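Local coordinates for Slr0280 protein (Synechocystis sp., PDB 5H3K), which is of unknown function but carries a phosphodiester glycosidase (NAGPA) family region, so it may act on glycosidic phosphodiesters, at residues L154-G159 / E165-E170; Q358-G363 / G382-S387. All coordinates share one frame; numbering follows the deposited sequence.

Contact 1: residues L154-G159 / E165-E170; sequences LTVRDG and ERVVLE
Arg157 and Val168 exchange two backbone hydrogen bonds, a worked example of how antiparallel strands satisfy each other's peptide groups. Val168 N donates to Arg157 O at 2.7 Å and almost straight (174° at the hydrogen), while Arg157 N returns to Val168 O. Gly159 and Arg166 form a second such pair. Toward Leu154 the partners shift: Glu170 N donates to Thr155 O, but Glu170 O receives Leu154 N, at 2.7 Å, and not Thr155 N.

Val168 O takes a further donor, a water 2.8 Å away that is also hydrogen-bonded to Thr155 OG1. The threonine hydroxyl lies between its own backbone N and carbonyl carbon (chi1 59°), a rotation that also brings OG1 within 3.3 Å of Glu170 CB. A second water bridges two carboxylates, Asp158 OD2 and Glu165 OE2 being 4.9 Å apart, and by donating to both probably eases the repulsion of like charges. The other oxygens are held from outside, Asp158 OD1 by Tyr227 OH and Glu165 OE1 by Ile225 N. Arg166 turns its NE to a salt bridge with Asp262 on strand 258-264. Arg157 folds back over its own strand, NH1 donating to Val156 O from above the carbonyl plane, with Thr155 CB over the guanidinium face.

Val156, Val167 and Leu169 share a face with Asp158. Val156 lies alongside Leu169, and its CG1 makes apolar contacts 3.9 Å from both Val167 CG1 and Leu169 CD1; Tyr227 packs against Val156 and Val167. Strand 164-171 bonds on its other side to strand 258-264, whereas 153-161 is an outermost strand: the arrangement is a beta hairpin at the edge of a four-stranded antiparallel sheet.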
ATOM      1  N   LEU A 154     -15.686   7.903 -33.861  1.00 12.54           N
ATOM      2  CA  LEU A 154     -16.239   8.579 -35.041  1.00 14.32           C
ATOM      3  C   LEU A 154     -15.693   9.994 -35.225  1.00 15.38           C
ATOM      4  O   LEU A 154     -15.367  10.400 -36.340  1.00 16.02           O
ATOM      5  CB  LEU A 154     -17.769   8.592 -34.966  1.00 15.77           C
ATOM      6  CG  LEU A 154     -18.383   7.204 -34.754  1.00 14.09           C
ATOM      7  CD1 LEU A 154     -19.883   7.291 -34.484  1.00 16.20           C
ATOM      8  CD2 LEU A 154     -18.089   6.296 -35.944  1.00 19.49           C
ATOM      9  N   THR A 155     -15.602  10.749 -34.134  1.00 16.38           N
ATOM     10  CA  THR A 155     -15.008  12.084 -34.176  1.00 16.98           C
ATOM     11  C   THR A 155     -14.206  12.348 -32.906  1.00 16.73           C
ATOM     12  O   THR A 155     -14.432  11.711 -31.878  1.00 13.04           O
ATOM     13  CB  THR A 155     -16.081  13.194 -34.303  1.00 19.95           C
ATOM     14  OG1 THR A 155     -16.973  13.119 -33.188  1.00 18.10           O
ATOM     15  CG2 THR A 155     -16.884  13.051 -35.591  1.00 21.02           C
ATOM     16  N   VAL A 156     -13.275  13.291 -32.990  1.00 13.92           N
ATOM     17  CA  VAL A 156     -12.558  13.779 -31.823  1.00 14.20           C
ATOM     18  C   VAL A 156     -12.673  15.300 -31.825  1.00 17.77           C
ATOM     19  O   VAL A 156     -12.306  15.946 -32.806  1.00 20.80           O
ATOM     20  CB  VAL A 156     -11.074  13.358 -31.836  1.00 14.69           C
ATOM     21  CG1 VAL A 156     -10.369  13.871 -30.593  1.00 17.02           C
ATOM     22  CG2 VAL A 156     -10.943  11.854 -31.924  1.00 14.75           C
ATOM     23  N   ARG A 157     -13.237  15.864 -30.758  1.00 15.22           N
ATOM     24  CA  ARG A 157     -13.418  17.315 -30.643  1.00 21.04           C
ATOM     25  C   ARG A 157     -12.818  17.788 -29.331  1.00 15.96           C
ATOM     26  O   ARG A 157     -12.794  17.027 -28.365  1.00 16.98           O
ATOM     27  CB  ARG A 157     -14.912  17.673 -30.680  1.00 21.83           C
ATOM     28  CG  ARG A 157     -15.639  17.243 -31.960  1.00 25.81           C
ATOM     29  CD  ARG A 157     -15.201  18.082 -33.159  1.00 33.98           C
ATOM     30  NE  ARG A 157     -15.790  17.611 -34.413  1.00 39.09           N
ATOM     31  CZ  ARG A 157     -15.141  16.887 -35.323  1.00 38.16           C
ATOM     32  NH1 ARG A 157     -13.869  16.551 -35.132  1.00 31.64           N
ATOM     33  NH2 ARG A 157     -15.762  16.507 -36.434  1.00 40.25           N
ATOM     34  N   ASP A 158     -12.333  19.028 -29.278  1.00 13.96           N
ATOM     35  CA  ASP A 158     -11.839  19.576 -28.011  1.00 17.84           C
ATOM     36  C   ASP A 158     -12.286  21.018 -27.802  1.00 20.53           C
ATOM     37  O   ASP A 158     -12.687  21.677 -28.752  1.00 19.89           O
ATOM     38  CB  ASP A 158     -10.308  19.451 -27.893  1.00 21.26           C
ATOM     39  CG  ASP A 158      -9.552  20.357 -28.864  1.00 24.28           C
ATOM     40  OD1 ASP A 158      -8.943  19.827 -29.821  1.00 22.26           O
ATOM     41  OD2 ASP A 158      -9.540  21.592 -28.660  1.00 27.87           O
ATOM     42  N   GLY A 159     -12.230  21.499 -26.563  1.00 17.85           N
ATOM     43  CA  GLY A 159     -12.626  22.868 -26.254  1.00 21.78           C
ATOM     44  C   GLY A 159     -12.205  23.321 -24.865  1.00 22.28           C
ATOM     45  O   GLY A 159     -12.030  22.496 -23.962  1.00 19.83           O
ATOM     46  N   GLU A 165      -9.457  22.018 -20.018  1.00 18.89           N
ATOM     47  CA  GLU A 165      -9.845  21.669 -21.379  1.00 16.40           C
ATOM     48  C   GLU A 165     -10.496  20.301 -21.435  1.00 15.68           C
ATOM     49  O   GLU A 165     -10.260  19.446 -20.576  1.00 17.39           O
ATOM     50  CB  GLU A 165      -8.642  21.697 -22.318  1.00 21.08           C
ATOM     51  CG  GLU A 165      -8.106  23.084 -22.613  1.00 27.42           C
ATOM     52  CD  GLU A 165      -6.847  23.030 -23.453  1.00 31.00           C
ATOM     53  OE1 GLU A 165      -5.747  23.230 -22.888  1.00 32.61           O
ATOM     54  OE2 GLU A 165      -6.960  22.769 -24.672  1.00 29.96           O
ATOM     55  N   ARG A 166     -11.302  20.094 -22.465  1.00 14.68           N
ATOM     56  CA  ARG A 166     -12.053  18.858 -22.602  1.00 13.16           C
ATOM     57  C   ARG A 166     -11.825  18.268 -23.976  1.00 14.15           C
ATOM     58  O   ARG A 166     -11.813  18.988 -24.977  1.00 17.22           O
ATOM     59  CB  ARG A 166     -13.543  19.135 -22.390  1.00 16.43           C
ATOM     60  CG  ARG A 166     -14.464  18.059 -22.932  1.00 14.94           C
ATOM     61  CD  ARG A 166     -15.893  18.320 -22.468  1.00 19.79           C
ATOM     62  NE  ARG A 166     -16.060  18.003 -21.049  1.00 16.46           N
ATOM     63  CZ  ARG A 166     -17.126  18.314 -20.322  1.00 23.27           C
ATOM     64  NH1 ARG A 166     -18.130  18.989 -20.869  1.00 27.06           N
ATOM     65  NH2 ARG A 166     -17.180  17.960 -19.044  1.00 19.02           N
ATOM     66  N   VAL A 167     -11.617  16.958 -24.025  1.00 10.81           N
ATOM     67  CA  VAL A 167     -11.550  16.245 -25.289  1.00 12.68           C
ATOM     68  C   VAL A 167     -12.705  15.254 -25.313  1.00 13.32           C
ATOM     69  O   VAL A 167     -12.928  14.523 -24.346  1.00 13.33           O
ATOM     70  CB  VAL A 167     -10.213  15.494 -25.446  1.00 11.72           C
ATOM     71  CG1 VAL A 167     -10.198  14.686 -26.737  1.00 12.25           C
ATOM     72  CG2 VAL A 167      -9.054  16.479 -25.409  1.00 10.97           C
ATOM     73  N   VAL A 168     -13.455  15.235 -26.407  1.00 11.54           N
ATOM     74  CA  VAL A 168     -14.599  14.338 -26.508  1.00 11.18           C
ATOM     75  C   VAL A 168     -14.408  13.361 -27.661  1.00 14.66           C
ATOM     76  O   VAL A 168     -14.192  13.773 -28.807  1.00 14.16           O
ATOM     77  CB  VAL A 168     -15.919  15.125 -26.701  1.00 13.86           C
ATOM     78  CG1 VAL A 168     -17.086  14.173 -26.941  1.00 16.21           C
ATOM     79  CG2 VAL A 168     -16.188  16.022 -25.495  1.00 17.12           C
ATOM     80  N   LEU A 169     -14.452  12.066 -27.358  1.00  7.87           N
ATOM     81  CA  LEU A 169     -14.449  11.055 -28.405  1.00 11.11           C
ATOM     82  C   LEU A 169     -15.872  10.553 -28.600  1.00 13.03           C
ATOM     83  O   LEU A 169     -16.414   9.896 -27.706  1.00 12.38           O
ATOM     84  CB  LEU A 169     -13.579   9.861 -28.017  1.00 10.85           C
ATOM     85  CG  LEU A 169     -12.059   9.904 -28.113  1.00 18.74           C
ATOM     86  CD1 LEU A 169     -11.501  11.273 -27.868  1.00 16.02           C
ATOM     87  CD2 LEU A 169     -11.512   8.948 -27.082  1.00 19.07           C
ATOM     88  N   GLU A 170     -16.478  10.848 -29.753  1.00 11.91           N
ATOM     89  CA  GLU A 170     -17.764  10.235 -30.095  1.00 12.23           C
ATOM     90  C   GLU A 170     -17.540   8.802 -30.568  1.00 14.26           C
ATOM     91  O   GLU A 170     -16.664   8.539 -31.400  1.00 13.71           O
ATOM     92  CB  GLU A 170     -18.525  11.038 -31.162  1.00 13.77           C
ATOM     93  CG  GLU A 170     -19.847  10.353 -31.567  1.00 18.06           C
ATOM     94  CD  GLU A 170     -20.722  11.197 -32.484  1.00 25.93           C
ATOM     95  OE1 GLU A 170     -20.581  12.440 -32.473  1.00 27.80           O
ATOM     96  OE2 GLU A 170     -21.563  10.612 -33.205  1.00 25.18           O
TER
HETATM   97  O   HOH W   1     -16.270  14.226 -30.557  1.00 15.40           O
HETATM   98  O   HOH W   2      -9.305  22.993 -26.312  1.00 23.89           O

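Contact 2: residues Q358-G363 / G382-S387; sequences QNWRSG and GRLSLS
With chi1 at -72° and chi2 at 75°, Trp360 swings its indole toward Leu384 and Leu386, both of which hold CG anti to the backbone N and extend CD2 to meet it. The setting is a large, branched mixed beta sheet in which strand 359-362, interrupted by a classic beta bulge where Arg361 and Ser362 both face Val354, lies near strand 379-392 without pairing with it; the chain turns a corner at Arg361. The junction illustrates how side chains can join two strands that share no backbone ladder.

The leucines use different parts of the ring. Leu386 places its CD2 over one face, 4.2 Å above the plane and displaced toward the rim. Leu384 comes instead to the edge, near the ring plane, at the outer corner of the six-membered ring. One indole is therefore met from two directions by leucines two residues apart on a single strand.

Neighbouring strands add to the packing: Trp355 stacks on the Trp360 ring, Leu403 touches Trp360 and Leu386, and Ser487 touches all three side chains. The Trp360 backbone has a polar tie of its own, its O accepting a hydrogen bond from Asn404 ND2. At the ring itself the approaches are equal in length, Leu386 CD2 lying 4.3 Å from Trp360 CE3 and Leu384 CD2 4.3 Å from Trp360 CH2.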
ATOM      1  N   GLN A 358       4.005 -11.738  17.644  1.00  5.05           N
ATOM      2  CA  GLN A 358       5.175 -11.694  18.530  1.00  6.20           C
ATOM      3  C   GLN A 358       6.486 -12.097  17.864  1.00  9.73           C
ATOM      4  O   GLN A 358       7.466 -12.395  18.541  1.00 13.09           O
ATOM      5  CB  GLN A 358       4.956 -12.519  19.809  1.00 11.39           C
ATOM      6  CG  GLN A 358       3.867 -11.973  20.732  1.00 10.54           C
ATOM      7  CD  GLN A 358       3.962 -12.522  22.159  1.00 13.43           C
ATOM      8  OE1 GLN A 358       5.049 -12.810  22.663  1.00 11.14           O
ATOM      9  NE2 GLN A 358       2.816 -12.654  22.812  1.00 11.18           N
ATOM     10  N   ASN A 359       6.491 -12.107  16.541  1.00  7.38           N
ATOM     11  CA  ASN A 359       7.688 -12.400  15.757  1.00 10.37           C
ATOM     12  C   ASN A 359       8.262 -11.114  15.148  1.00  9.06           C
ATOM     13  O   ASN A 359       7.626 -10.468  14.306  1.00  7.26           O
ATOM     14  CB  ASN A 359       7.328 -13.395  14.648  1.00 10.28           C
ATOM     15  CG  ASN A 359       8.528 -13.812  13.830  1.00 19.27           C
ATOM     16  OD1 ASN A 359       9.606 -14.072  14.370  1.00 22.94           O
ATOM     17  ND2 ASN A 359       8.352 -13.868  12.511  1.00 23.71           N
ATOM     18  N   TRP A 360       9.471 -10.744  15.561  1.00  8.64           N
ATOM     19  CA  TRP A 360      10.069  -9.485  15.121  1.00  6.67           C
ATOM     20  C   TRP A 360      10.821  -9.632  13.809  1.00  7.46           C
ATOM     21  O   TRP A 360      11.880 -10.260  13.745  1.00 10.60           O
ATOM     22  CB  TRP A 360      10.984  -8.928  16.215  1.00  8.29           C
ATOM     23  CG  TRP A 360      10.182  -8.416  17.363  1.00 10.75           C
ATOM     24  CD1 TRP A 360       9.546  -9.159  18.314  1.00 11.94           C
ATOM     25  CD2 TRP A 360       9.888  -7.043  17.658  1.00  7.56           C
ATOM     26  NE1 TRP A 360       8.878  -8.329  19.192  1.00 14.28           N
ATOM     27  CE2 TRP A 360       9.076  -7.028  18.813  1.00 10.75           C
ATOM     28  CE3 TRP A 360      10.228  -5.830  17.054  1.00  7.15           C
ATOM     29  CZ2 TRP A 360       8.601  -5.833  19.384  1.00  9.40           C
ATOM     30  CZ3 TRP A 360       9.764  -4.648  17.625  1.00  5.63           C
ATOM     31  CH2 TRP A 360       8.968  -4.658  18.776  1.00  8.15           C
ATOM     32  N   ARG A 361      10.261  -9.051  12.761  1.00  5.14           N
ATOM     33  CA  ARG A 361      10.874  -9.100  11.440  1.00  5.02           C
ATOM     34  C   ARG A 361      11.976  -8.044  11.323  1.00  6.44           C
ATOM     35  O   ARG A 361      12.970  -8.251  10.626  1.00  7.04           O
ATOM     36  CB  ARG A 361       9.814  -8.876  10.365  1.00  6.21           C
ATOM     37  CG  ARG A 361       8.668  -9.894  10.382  1.00 16.35           C
ATOM     38  CD  ARG A 361       9.085 -11.253   9.818  1.00 18.67           C
ATOM     39  NE  ARG A 361       9.702 -11.173   8.489  1.00 18.05           N
ATOM     40  CZ  ARG A 361       9.050 -11.328   7.334  1.00 24.71           C
ATOM     41  NH1 ARG A 361       7.737 -11.551   7.316  1.00 28.62           N
ATOM     42  NH2 ARG A 361       9.713 -11.249   6.181  1.00 21.31           N
ATOM     43  N   SER A 362      11.788  -6.913  11.999  1.00  4.77           N
ATOM     44  CA  SER A 362      12.754  -5.821  11.975  1.00  5.12           C
ATOM     45  C   SER A 362      12.621  -5.019  13.263  1.00  4.79           C
ATOM     46  O   SER A 362      11.518  -4.811  13.741  1.00  4.67           O
ATOM     47  CB  SER A 362      12.499  -4.934  10.760  1.00  6.55           C
ATOM     48  OG  SER A 362      13.568  -4.011  10.609  1.00  9.81           O
ATOM     49  N   GLY A 363      13.728  -4.600  13.858  1.00  4.39           N
ATOM     50  CA  GLY A 363      13.641  -3.926  15.146  1.00  4.49           C
ATOM     51  C   GLY A 363      13.433  -2.426  15.033  1.00  5.06           C
ATOM     52  O   GLY A 363      13.721  -1.838  13.986  1.00  5.33           O
ATOM     53  N   GLY A 382       3.003   5.357  20.057  1.00  5.65           N
ATOM     54  CA  GLY A 382       4.024   5.934  20.911  1.00  7.23           C
ATOM     55  C   GLY A 382       5.344   5.955  20.192  1.00  9.61           C
ATOM     56  O   GLY A 382       5.404   5.611  19.019  1.00 10.45           O
ATOM     57  N   ARG A 383       6.397   6.358  20.889  1.00  6.34           N
ATOM     58  CA  ARG A 383       7.731   6.342  20.309  1.00  7.24           C
ATOM     59  C   ARG A 383       8.453   5.137  20.885  1.00  6.12           C
ATOM     60  O   ARG A 383       8.713   5.065  22.088  1.00  7.79           O
ATOM     61  CB  ARG A 383       8.452   7.651  20.604  1.00  8.62           C
ATOM     62  CG  ARG A 383       7.690   8.838  20.009  1.00  8.85           C
ATOM     63  CD  ARG A 383       8.498  10.123  20.063  1.00 13.71           C
ATOM     64  NE  ARG A 383       7.790  11.238  19.420  1.00 14.55           N
ATOM     65  CZ  ARG A 383       6.885  12.011  20.024  1.00 14.47           C
ATOM     66  NH1 ARG A 383       6.552  11.799  21.291  1.00 17.22           N
ATOM     67  NH2 ARG A 383       6.308  12.998  19.353  1.00 13.63           N
ATOM     68  N   LEU A 384       8.748   4.176  20.015  1.00  4.52           N
ATOM     69  CA  LEU A 384       9.100   2.836  20.446  1.00  5.50           C
ATOM     70  C   LEU A 384      10.609   2.585  20.472  1.00  5.43           C
ATOM     71  O   LEU A 384      11.340   2.933  19.544  1.00  5.74           O
ATOM     72  CB  LEU A 384       8.407   1.815  19.533  1.00  3.86           C
ATOM     73  CG  LEU A 384       8.811   0.346  19.666  1.00  6.69           C
ATOM     74  CD1 LEU A 384       8.337  -0.205  21.007  1.00  7.04           C
ATOM     75  CD2 LEU A 384       8.227  -0.440  18.494  1.00  5.35           C
ATOM     76  N   SER A 385      11.078   1.972  21.547  1.00  5.93           N
ATOM     77  CA  SER A 385      12.431   1.426  21.545  1.00  7.75           C
ATOM     78  C   SER A 385      12.392   0.018  22.127  1.00  9.08           C
ATOM     79  O   SER A 385      11.479  -0.340  22.869  1.00  7.37           O
ATOM     80  CB  SER A 385      13.407   2.327  22.304  1.00 10.53           C
ATOM     81  OG  SER A 385      13.017   2.431  23.657  1.00 19.00           O
ATOM     82  N   LEU A 386      13.376  -0.790  21.761  1.00  9.33           N
ATOM     83  CA  LEU A 386      13.423  -2.165  22.229  1.00  7.60           C
ATOM     84  C   LEU A 386      14.839  -2.410  22.683  1.00 10.96           C
ATOM     85  O   LEU A 386      15.775  -2.057  21.976  1.00 10.82           O
ATOM     86  CB  LEU A 386      13.086  -3.121  21.087  1.00  7.05           C
ATOM     87  CG  LEU A 386      13.315  -4.611  21.353  1.00  8.94           C
ATOM     88  CD1 LEU A 386      12.268  -5.130  22.326  1.00  9.84           C
ATOM     89  CD2 LEU A 386      13.307  -5.416  20.047  1.00 10.19           C
ATOM     90  N   SER A 387      15.015  -2.969  23.871  1.00 11.70           N
ATOM     91  CA  SER A 387      16.342  -3.424  24.256  1.00 16.35           C
ATOM     92  C   SER A 387      16.263  -4.900  24.596  1.00 11.09           C
ATOM     93  O   SER A 387      15.291  -5.357  25.203  1.00 13.71           O
ATOM     94  CB  SER A 387      16.912  -2.609  25.424  1.00 21.04           C
ATOM     95  OG  SER A 387      16.166  -2.814  26.605  1.00 23.81           O
TER

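The two contacts follow one another along the chain, contact 1 closing before contact 2 opens, and they share no strand or sheet. Their centres are 56 Å apart and their nearest atoms about 43 Å, on opposite sides of the centre of the chain. Contact 1 lies on the surface, 35 Å from that centre, in a small antiparallel sheet; contact 2 is partly buried, 21 Å from it, in a branched mixed sheet that also includes strands 430-436 and 460-466. Together they contrast a hairpin built by neighbours in sequence with a junction between more distant strands, in a single chain rich in strand and poor in helix.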